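Local structure of uncharacterized protein (Pyrococcus furiosus DSM 3638, 3WZ2) at residues 91-94 with 95-99; 165-169 with 170-174; 50-54 with 55-59. The protein probably serves as a proteasome assembly chaperone or activator, being an archaeal PAC2-family homologue of the eukaryotic assembly chaperones. All blocks are in the same frame, centred on the assembly; numbering follows the deposited sequence.

Contact 1: residues 91-94 with 95-99; sequences PTLV and NEIAK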
ATOM      1  N   PRO B  91     -11.053   8.896  -0.484  1.00 25.06           N
ATOM      2  CA  PRO B  91     -12.117   8.773   0.488  1.00 25.46           C
ATOM      3  C   PRO B  91     -11.647   8.854   1.938  1.00 26.55           C
ATOM      4  O   PRO B  91     -12.262   9.554   2.746  1.00 24.94           O
ATOM      5  CB  PRO B  91     -12.706   7.374   0.217  1.00 26.73           C
ATOM      6  CG  PRO B  91     -11.847   6.753  -0.839  1.00 28.67           C
ATOM      7  CD  PRO B  91     -11.158   7.867  -1.540  1.00 26.81           C
ATOM      8  N   THR B  92     -10.549   8.184   2.260  1.00 23.62           N
ATOM      9  CA  THR B  92     -10.036   8.210   3.612  1.00 26.41           C
ATOM     10  C   THR B  92      -9.617   9.602   4.015  1.00 22.74           C
ATOM     11  O   THR B  92      -9.789  10.011   5.146  1.00 21.50           O
ATOM     12  CB  THR B  92      -8.869   7.216   3.781  1.00 32.87           C
ATOM     13  OG1 THR B  92      -9.304   5.928   3.331  1.00 40.61           O
ATOM     14  CG2 THR B  92      -8.482   7.090   5.219  1.00 37.95           C
ATOM     15  N   LEU B  93      -9.049  10.334   3.080  1.00 21.41           N
ATOM     16  CA  LEU B  93      -8.571  11.676   3.380  1.00 21.21           C
ATOM     17  C   LEU B  93      -9.772  12.637   3.555  1.00 19.11           C
ATOM     18  O   LEU B  93      -9.764  13.499   4.413  1.00 19.42           O
ATOM     19  CB  LEU B  93      -7.631  12.127   2.287  1.00 21.33           C
ATOM     20  CG  LEU B  93      -6.932  13.481   2.480  1.00 25.64           C
ATOM     21  CD1 LEU B  93      -6.123  13.513   3.755  1.00 26.84           C
ATOM     22  CD2 LEU B  93      -6.022  13.751   1.282  1.00 26.15           C
ATOM     23  N   VAL B  94     -10.801  12.445   2.746  1.00 18.88           N
ATOM     24  CA  VAL B  94     -12.050  13.197   2.899  1.00 20.12           C
ATOM     25  C   VAL B  94     -12.637  12.939   4.276  1.00 19.67           C
ATOM     26  O   VAL B  94     -12.970  13.897   4.963  1.00 18.67           O
ATOM     27  CB  VAL B  94     -13.077  12.813   1.835  1.00 21.16           C
ATOM     28  CG1 VAL B  94     -14.436  13.377   2.180  1.00 21.03           C
ATOM     29  CG2 VAL B  94     -12.635  13.283   0.459  1.00 21.35           C
ATOM     30  N   ASN B  95     -12.653  11.675   4.723  1.00 18.56           N
ATOM     31  CA  ASN B  95     -13.066  11.384   6.100  1.00 19.97           C
ATOM     32  C   ASN B  95     -12.211  12.052   7.184  1.00 19.83           C
ATOM     33  O   ASN B  95     -12.743  12.590   8.146  1.00 19.20           O
ATOM     34  CB  ASN B  95     -13.112   9.883   6.382  1.00 20.71           C
ATOM     35  CG  ASN B  95     -14.226   9.183   5.640  1.00 20.86           C
ATOM     36  OD1 ASN B  95     -15.285   9.750   5.415  1.00 20.22           O
ATOM     37  ND2 ASN B  95     -13.995   7.937   5.277  1.00 21.13           N
ATOM     38  N   GLU B  96     -10.905  12.050   7.011  1.00 19.98           N
ATOM     39  CA  GLU B  96     -10.057  12.715   7.972  1.00 23.02           C
ATOM     40  C   GLU B  96     -10.330  14.215   8.010  1.00 20.60           C
ATOM     41  O   GLU B  96     -10.304  14.814   9.081  1.00 22.25           O
ATOM     42  CB  GLU B  96      -8.578  12.460   7.680  1.00 28.20           C
ATOM     43  CG  GLU B  96      -8.089  11.044   7.944  1.00 36.73           C
ATOM     44  CD  GLU B  96      -7.612  10.842   9.382  1.00 45.65           C
ATOM     45  OE1 GLU B  96      -7.994  11.644  10.285  1.00 52.48           O
ATOM     46  OE2 GLU B  96      -6.841   9.868   9.610  1.00 54.14           O
ATOM     47  N   ILE B  97     -10.514  14.833   6.846  1.00 19.76           N
ATOM     48  CA  ILE B  97     -10.745  16.258   6.798  1.00 18.95           C
ATOM     49  C   ILE B  97     -12.082  16.588   7.427  1.00 17.64           C
ATOM     50  O   ILE B  97     -12.171  17.511   8.212  1.00 17.08           O
ATOM     51  CB  ILE B  97     -10.661  16.812   5.365  1.00 20.41           C
ATOM     52  CG1 ILE B  97      -9.226  16.713   4.829  1.00 19.79           C
ATOM     53  CG2 ILE B  97     -11.113  18.265   5.308  1.00 20.12           C
ATOM     54  CD1 ILE B  97      -9.146  16.773   3.318  1.00 18.32           C
ATOM     55  N   ALA B  98     -13.112  15.828   7.094  1.00 17.53           N
ATOM     56  CA  ALA B  98     -14.435  16.002   7.699  1.00 17.56           C
ATOM     57  C   ALA B  98     -14.383  15.929   9.221  1.00 19.72           C
ATOM     58  O   ALA B  98     -14.976  16.771   9.918  1.00 18.62           O
ATOM     59  CB  ALA B  98     -15.413  14.968   7.186  1.00 17.59           C
ATOM     60  N   LYS B  99     -13.641  14.966   9.739  1.00 20.84           N
ATOM     61  CA  LYS B  99     -13.456  14.854  11.185  1.00 24.49           C
ATOM     62  C   LYS B  99     -12.845  16.136  11.780  1.00 21.81           C
ATOM     63  O   LYS B  99     -13.314  16.620  12.810  1.00 19.35           O
ATOM     64  CB  LYS B  99     -12.632  13.593  11.547  1.00 30.65           C
ATOM     65  CG  LYS B  99     -13.327  12.255  11.205  1.00 42.76           C
ATOM     66  CD  LYS B  99     -14.301  11.835  12.296  1.00 47.93           C
ATOM     67  CE  LYS B  99     -15.283  10.892  11.711  1.00 51.19           C
ATOM     68  NZ  LYS B  99     -16.100  10.147  12.707  1.00 59.43           N
TER
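The first two turns of the alpha helix 91-107 join Pro91, Thr92, Leu93 and Val94 to the residues four positions on, and they illustrate how a helix start stacks side-chain stems on the carbonyls of the preceding turn. Four successive i to i+4 bonds tie the turns together, from Asn95 N to Pro91 O at 2.9 Å through to Ala98 N and Val94 O, the straightest at 171°.

Leu93 and Ile97 form an apolar pair on one flank, their chains meeting at a slant. Ile97 turns CG1 beside its backbone N (chi1 -67°), which lays CG1 3.3 Å from Leu93 O and carries CD1 onto the branch point of the leucine, 4.1 Å from Leu93 CG. The methyl thus leans on both the carbonyl and the side chain of the same residue.

Glu96 does something similar with its stem alone: its CG lies 3.4 Å from Thr92 O, and a bend at chi2 (-88°) then leads the carboxylate away from the first turn. Asn95 folds back toward the helix start, yet its ND2, though 3.5 Å from Pro91 O, does not point an N-H at that oxygen. The amide is instead held by the second subunit, where ND2 donates to both Ile57 O and Leu55 O, while OD1 receives a weak bond from Lys162 of its own chain. A buried polar group is thereby satisfied across the subunit interface.

Leu93 and Ile97 turn to Val10 and Leu89 in neighbouring loops, whereas Ile97 and Ala98 also meet Met159 of helix 158-169. Pro59 of the second subunit rests on Pro91, Val94 and Asn95, so this helix start is wedged between its own domain and the adjoining copy.

Contact 2: residues 165-169 with 170-174; sequences WEASR and AGLKS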
ATOM      1  N   TRP B 165     -23.844  14.071   8.195  1.00 19.04           N
ATOM      2  CA  TRP B 165     -24.019  13.052   9.233  1.00 19.15           C
ATOM      3  C   TRP B 165     -23.166  13.444  10.468  1.00 18.28           C
ATOM      4  O   TRP B 165     -23.686  13.496  11.595  1.00 14.83           O
ATOM      5  CB  TRP B 165     -23.655  11.659   8.705  1.00 18.88           C
ATOM      6  CG  TRP B 165     -23.607  10.586   9.816  1.00 19.50           C
ATOM      7  CD1 TRP B 165     -22.495  10.016  10.354  1.00 19.35           C
ATOM      8  CD2 TRP B 165     -24.716  10.015  10.488  1.00 19.88           C
ATOM      9  NE1 TRP B 165     -22.845   9.128  11.323  1.00 20.78           N
ATOM     10  CE2 TRP B 165     -24.208   9.114  11.441  1.00 20.94           C
ATOM     11  CE3 TRP B 165     -26.086  10.173  10.379  1.00 21.35           C
ATOM     12  CZ2 TRP B 165     -25.033   8.350  12.267  1.00 22.73           C
ATOM     13  CZ3 TRP B 165     -26.924   9.416  11.208  1.00 23.23           C
ATOM     14  CH2 TRP B 165     -26.396   8.530  12.154  1.00 22.37           C
ATOM     15  N   GLU B 166     -21.882  13.721  10.251  1.00 18.19           N
ATOM     16  CA  GLU B 166     -20.968  13.912  11.383  1.00 21.66           C
ATOM     17  C   GLU B 166     -21.251  15.180  12.159  1.00 18.83           C
ATOM     18  O   GLU B 166     -21.241  15.173  13.397  1.00 18.02           O
ATOM     19  CB  GLU B 166     -19.516  13.884  10.954  1.00 27.00           C
ATOM     20  CG  GLU B 166     -19.019  12.486  10.542  1.00 35.28           C
ATOM     21  CD  GLU B 166     -19.031  11.458  11.683  1.00 41.58           C
ATOM     22  OE1 GLU B 166     -18.740  11.870  12.829  1.00 45.08           O
ATOM     23  OE2 GLU B 166     -19.388  10.244  11.452  1.00 51.38           O
ATOM     24  N   ALA B 167     -21.600  16.236  11.447  1.00 16.39           N
ATOM     25  CA  ALA B 167     -22.001  17.457  12.108  1.00 18.09           C
ATOM     26  C   ALA B 167     -23.260  17.284  12.949  1.00 17.93           C
ATOM     27  O   ALA B 167     -23.345  17.759  14.084  1.00 19.11           O
ATOM     28  CB  ALA B 167     -22.166  18.566  11.099  1.00 17.75           C
ATOM     29  N   SER B 168     -24.231  16.585  12.409  1.00 18.35           N
ATOM     30  CA  SER B 168     -25.435  16.320  13.155  1.00 21.71           C
ATOM     31  C   SER B 168     -25.163  15.481  14.407  1.00 22.24           C
ATOM     32  O   SER B 168     -25.673  15.773  15.472  1.00 22.87           O
ATOM     33  CB  SER B 168     -26.410  15.589  12.286  1.00 24.81           C
ATOM     34  OG  SER B 168     -27.687  15.692  12.891  1.00 31.24           O
ATOM     35  N   ARG B 169     -24.333  14.452  14.263  1.00 21.03           N
ATOM     36  CA  ARG B 169     -23.892  13.621  15.382  1.00 22.11           C
ATOM     37  C   ARG B 169     -23.134  14.386  16.471  1.00 21.35           C
ATOM     38  O   ARG B 169     -23.181  13.996  17.607  1.00 21.20           O
ATOM     39  CB  ARG B 169     -23.040  12.441  14.866  1.00 24.63           C
ATOM     40  CG  ARG B 169     -23.873  11.233  14.443  1.00 27.52           C
ATOM     41  CD  ARG B 169     -24.984  10.864  15.387  1.00 29.25           C
ATOM     42  NE  ARG B 169     -26.112  11.691  14.984  1.00 38.91           N
ATOM     43  CZ  ARG B 169     -27.202  11.990  15.690  1.00 47.72           C
ATOM     44  NH1 ARG B 169     -27.427  11.477  16.902  1.00 57.98           N
ATOM     45  NH2 ARG B 169     -28.095  12.822  15.154  1.00 44.92           N
ATOM     46  N   ALA B 170     -22.511  15.503  16.124  1.00 20.34           N
ATOM     47  CA  ALA B 170     -21.960  16.397  17.098  1.00 21.09           C
ATOM     48  C   ALA B 170     -22.953  17.437  17.655  1.00 21.09           C
ATOM     49  O   ALA B 170     -22.562  18.251  18.485  1.00 21.69           O
ATOM     50  CB  ALA B 170     -20.771  17.104  16.520  1.00 21.86           C
ATOM     51  N   GLY B 171     -24.227  17.352  17.296  1.00 19.97           N
ATOM     52  CA  GLY B 171     -25.250  18.219  17.870  1.00 18.47           C
ATOM     53  C   GLY B 171     -25.324  19.552  17.152  1.00 20.19           C
ATOM     54  O   GLY B 171     -25.935  20.474  17.653  1.00 20.51           O
ATOM     55  N   LEU B 172     -24.713  19.646  15.971  1.00 20.23           N
ATOM     56  CA  LEU B 172     -24.768  20.865  15.184  1.00 20.30           C
ATOM     57  C   LEU B 172     -25.933  20.804  14.222  1.00 19.51           C
ATOM     58  O   LEU B 172     -26.448  19.732  13.900  1.00 19.32           O
ATOM     59  CB  LEU B 172     -23.480  21.049  14.396  1.00 20.86           C
ATOM     60  CG  LEU B 172     -22.243  21.097  15.276  1.00 22.77           C
ATOM     61  CD1 LEU B 172     -20.978  21.061  14.447  1.00 22.72           C
ATOM     62  CD2 LEU B 172     -22.284  22.338  16.188  1.00 24.24           C
ATOM     63  N   LYS B 173     -26.372  21.971  13.805  1.00 18.46           N
ATOM     64  CA  LYS B 173     -27.431  22.085  12.827  1.00 19.47           C
ATOM     65  C   LYS B 173     -26.798  21.973  11.471  1.00 17.29           C
ATOM     66  O   LYS B 173     -25.996  22.826  11.085  1.00 15.50           O
ATOM     67  CB  LYS B 173     -28.166  23.437  12.991  1.00 22.89           C
ATOM     68  CG  LYS B 173     -28.797  23.638  14.358  1.00 25.57           C
ATOM     69  CD  LYS B 173     -29.272  25.062  14.646  1.00 30.74           C
ATOM     70  CE  LYS B 173     -30.491  25.463  13.839  1.00 33.71           C
ATOM     71  NZ  LYS B 173     -31.534  24.395  13.783  1.00 39.25           N
ATOM     72  N   SER B 174     -27.147  20.912  10.753  1.00 17.08           N
ATOM     73  CA  SER B 174     -26.522  20.597   9.464  1.00 17.29           C
ATOM     74  C   SER B 174     -27.583  20.494   8.363  1.00 17.09           C
ATOM     75  O   SER B 174     -28.752  20.112   8.613  1.00 16.05           O
ATOM     76  CB  SER B 174     -25.610  19.360   9.523  1.00 17.06           C
ATOM     77  OG  SER B 174     -26.312  18.158   9.638  1.00 18.54           O
TER
HETATM   78  O   HOH W   1     -28.590  18.758  12.355  1.00 19.24           O
HETATM   79  O   HOH W   2     -28.074  18.255  15.763  1.00 27.21           O
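Backbone bonds from Ala170, Gly171 and Leu172 back to Glu166, Ala167 and Ser168 bring helix 158-169 to its end. Ala170 N reaches Glu166 O at 3.0 Å and makes a weak second bond to Ala167 O. The latter carbonyl also accepts Leu172 N at 3.0 Å, and Gly171 N returns to Ser168 O at 2.8 Å.

The last two bonds, from i+5 and i+3, define a Schellman motif, a worked case of how a helix spends its final carbonyls before the chain reverses. Gly171 is its C-prime residue. With phi at 84°, a side chain there would be pressed against the carbonyl oxygen of Ala170, which is why glycine suits the site.

Side-chain hydroxyls and water extend this network on one flank. Ser174 OG, placed between its own backbone N and carbonyl carbon (chi1 72°), bonds to Leu164 O. One water is held by Ser168 OG and Ser174 N, the latter donating to it at 3.0 Å, and can itself donate to Leu172 O. A second water also approaches Leu172 O, with a long, weak link to Ser168 O.

Carbon contacts line the reversal. Ala167 CB lies 3.9 Å from Ser174 CB and 4.3 Å from Leu172 CB as the chain doubles back beside the helix.

Outward, Arg169 lays CG 3.6 Å above one face of the Trp165 ring, toward its rim, and that indole makes an edge-to-face pair with Tyr51 of the second subunit.

Contact 3: residues 50-54 with 55-59; sequences GYVDS and LFIPP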
ATOM      1  N   GLY B  50      -7.702  30.642   6.026  1.00 25.30           N
ATOM      2  CA  GLY B  50      -7.053  29.421   6.429  1.00 23.19           C
ATOM      3  C   GLY B  50      -7.016  28.367   5.356  1.00 22.91           C
ATOM      4  O   GLY B  50      -7.400  28.599   4.224  1.00 23.50           O
ATOM      5  N   TYR B  51      -6.534  27.185   5.732  1.00 23.14           N
ATOM      6  CA  TYR B  51      -6.334  26.119   4.784  1.00 23.28           C
ATOM      7  C   TYR B  51      -6.250  24.797   5.497  1.00 21.83           C
ATOM      8  O   TYR B  51      -6.087  24.740   6.713  1.00 22.94           O
ATOM      9  CB  TYR B  51      -5.075  26.379   3.943  1.00 27.06           C
ATOM     10  CG  TYR B  51      -3.809  26.580   4.757  1.00 29.26           C
ATOM     11  CD1 TYR B  51      -3.592  27.765   5.435  1.00 32.31           C
ATOM     12  CD2 TYR B  51      -2.845  25.596   4.824  1.00 34.30           C
ATOM     13  CE1 TYR B  51      -2.444  27.975   6.170  1.00 36.94           C
ATOM     14  CE2 TYR B  51      -1.680  25.793   5.558  1.00 36.46           C
ATOM     15  CZ  TYR B  51      -1.492  26.982   6.237  1.00 38.42           C
ATOM     16  OH  TYR B  51      -0.327  27.202   6.978  1.00 47.88           O
ATOM     17  N   VAL B  52      -6.340  23.733   4.725  1.00 21.17           N
ATOM     18  CA  VAL B  52      -6.043  22.403   5.190  1.00 22.31           C
ATOM     19  C   VAL B  52      -4.616  22.022   4.820  1.00 23.90           C
ATOM     20  O   VAL B  52      -4.160  22.215   3.690  1.00 24.07           O
ATOM     21  CB  VAL B  52      -6.958  21.389   4.543  1.00 22.32           C
ATOM     22  CG1 VAL B  52      -6.692  20.004   5.086  1.00 23.31           C
ATOM     23  CG2 VAL B  52      -8.400  21.791   4.745  1.00 23.69           C
ATOM     24  N   ASP B  53      -3.917  21.468   5.787  1.00 25.04           N
ATOM     25  CA  ASP B  53      -2.511  21.153   5.647  1.00 27.49           C
ATOM     26  C   ASP B  53      -2.325  19.664   5.917  1.00 25.94           C
ATOM     27  O   ASP B  53      -2.692  19.168   6.972  1.00 24.21           O
ATOM     28  CB  ASP B  53      -1.690  21.979   6.651  1.00 32.46           C
ATOM     29  CG  ASP B  53      -0.198  21.724   6.539  1.00 36.17           C
ATOM     30  OD1 ASP B  53       0.302  21.459   5.419  1.00 45.02           O
ATOM     31  OD2 ASP B  53       0.461  21.764   7.574  1.00 45.50           O
ATOM     32  N   SER B  54      -1.754  18.960   4.952  1.00 26.40           N
ATOM     33  CA  SER B  54      -1.506  17.536   5.078  1.00 25.44           C
ATOM     34  C   SER B  54      -0.442  17.111   4.100  1.00 24.81           C
ATOM     35  O   SER B  54      -0.439  17.541   2.935  1.00 24.74           O
ATOM     36  CB  SER B  54      -2.792  16.776   4.759  1.00 27.06           C
ATOM     37  OG  SER B  54      -2.607  15.362   4.728  1.00 25.21           O
ATOM     38  N   LEU B  55       0.416  16.202   4.538  1.00 26.57           N
ATOM     39  CA  LEU B  55       1.408  15.578   3.654  1.00 29.56           C
ATOM     40  C   LEU B  55       0.757  14.825   2.526  1.00 28.86           C
ATOM     41  O   LEU B  55       1.405  14.507   1.550  1.00 25.20           O
ATOM     42  CB  LEU B  55       2.280  14.591   4.421  1.00 32.67           C
ATOM     43  CG  LEU B  55       3.101  15.189   5.568  1.00 38.42           C
ATOM     44  CD1 LEU B  55       3.688  14.044   6.405  1.00 40.95           C
ATOM     45  CD2 LEU B  55       4.192  16.125   5.050  1.00 39.77           C
ATOM     46  N   PHE B  56      -0.522  14.485   2.675  1.00 27.54           N
ATOM     47  CA  PHE B  56      -1.182  13.680   1.643  1.00 26.35           C
ATOM     48  C   PHE B  56      -1.871  14.527   0.582  1.00 24.67           C
ATOM     49  O   PHE B  56      -2.403  13.993  -0.395  1.00 26.13           O
ATOM     50  CB  PHE B  56      -2.140  12.688   2.312  1.00 30.06           C
ATOM     51  CG  PHE B  56      -1.444  11.769   3.295  1.00 34.17           C
ATOM     52  CD1 PHE B  56      -1.473  12.026   4.656  1.00 37.99           C
ATOM     53  CD2 PHE B  56      -0.717  10.681   2.840  1.00 38.87           C
ATOM     54  CE1 PHE B  56      -0.812  11.200   5.548  1.00 41.22           C
ATOM     55  CE2 PHE B  56      -0.046   9.857   3.727  1.00 41.16           C
ATOM     56  CZ  PHE B  56      -0.093  10.121   5.081  1.00 40.12           C
ATOM     57  N   ILE B  57      -1.864  15.841   0.755  1.00 22.56           N
ATOM     58  CA  ILE B  57      -2.292  16.757  -0.307  1.00 23.99           C
ATOM     59  C   ILE B  57      -1.102  16.996  -1.221  1.00 22.59           C
ATOM     60  O   ILE B  57      -0.034  17.350  -0.759  1.00 20.45           O
ATOM     61  CB  ILE B  57      -2.800  18.090   0.274  1.00 23.69           C
ATOM     62  CG1 ILE B  57      -4.115  17.859   1.018  1.00 23.42           C
ATOM     63  CG2 ILE B  57      -3.007  19.117  -0.842  1.00 24.90           C
ATOM     64  CD1 ILE B  57      -4.500  19.007   1.914  1.00 25.00           C
ATOM     65  N   PRO B  58      -1.267  16.757  -2.516  1.00 22.65           N
ATOM     66  CA  PRO B  58      -0.063  16.855  -3.336  1.00 25.03           C
ATOM     67  C   PRO B  58       0.503  18.277  -3.417  1.00 22.88           C
ATOM     68  O   PRO B  58      -0.247  19.249  -3.268  1.00 23.76           O
ATOM     69  CB  PRO B  58      -0.499  16.350  -4.723  1.00 27.02           C
ATOM     70  CG  PRO B  58      -1.956  16.160  -4.672  1.00 26.79           C
ATOM     71  CD  PRO B  58      -2.416  16.217  -3.240  1.00 26.64           C
ATOM     72  N   PRO B  59       1.813  18.389  -3.555  1.00 21.92           N
ATOM     73  CA  PRO B  59       2.512  19.692  -3.476  1.00 22.87           C
ATOM     74  C   PRO B  59       2.156  20.644  -4.621  1.00 21.53           C
ATOM     75  O   PRO B  59       2.273  20.268  -5.780  1.00 19.95           O
ATOM     76  CB  PRO B  59       3.993  19.304  -3.567  1.00 22.79           C
ATOM     77  CG  PRO B  59       4.021  17.948  -4.221  1.00 24.31           C
ATOM     78  CD  PRO B  59       2.738  17.278  -3.850  1.00 24.00           C
TER
HETATM   79  O   HOH W   3       0.574  19.443   0.749  1.00 23.11           O
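Ile57 folds back on Ser54 and Val52, and its side chain can be traced atom by atom. CB starts 3.6 Å from Ser54 O. CG1, set beside the backbone N by chi1 of -69°, passes 4.1 Å from Ser54 CB. The chain then runs on extended, so that CD1 ends against Val52, touching both its backbone and its side chain, 3.7 Å from Val52 O and 4.0 Å from Val52 CG1. The two side chains meet at about a right angle. Leu72 of strand 72-77 touches both of them, making this a small buried apolar cluster.

Ser54 supplies the polar half. Its OG stands anti to the backbone N (chi1 174°) and accepts Phe56 N at 3.1 Å, in a bond of 161°. The same oxygen lies at the edge of the Phe56 ring, close to its plane, 3.5 Å from Phe56 CD1. OG also donates to Pro9 O, so the hydroxyl both receives and gives. With alanine in place of the serine, Phe56 N and Pro9 O would probably lose their common hydroxyl partner, and the turn one of the bonds that shape it.

Ser54 O is gripped too, by Ile57 N at 3.1 Å and by a water that can also donate to Ile57 O. Glu96 of the third subunit packs on Leu55, and Pro59 makes backbone hydrogen bonds to that same subunit.

Strand 47-53 thus leaves the sheet through a general device for turning a chain: an ST turn, in which Ser54 OG takes the N-H two residues on, nested in a type I beta turn from Ser54 to Ile57.

Contact 1 is the hub of the three. Within one chain it meets contact 2 through a salt bridge, Lys99 NZ to Glu166 OE1 at 3.2 Å, with centres about 16 Å apart. It also packs on contact 3, centres about 12 Å apart, where Leu93 CD2 lies 4.0 Å from Phe56 O and Ile97 CG1 lies 4.2 Å from Val52 CG1. Contacts 2 and 3 do not touch, their nearest atoms being about 15 Å apart. Between subunits the pattern changes: residues 50-59 of one copy face both helix 91-107 and the end of helix 158-169 of the next, so that contacts separated within a chain are neighbours across the subunit interface.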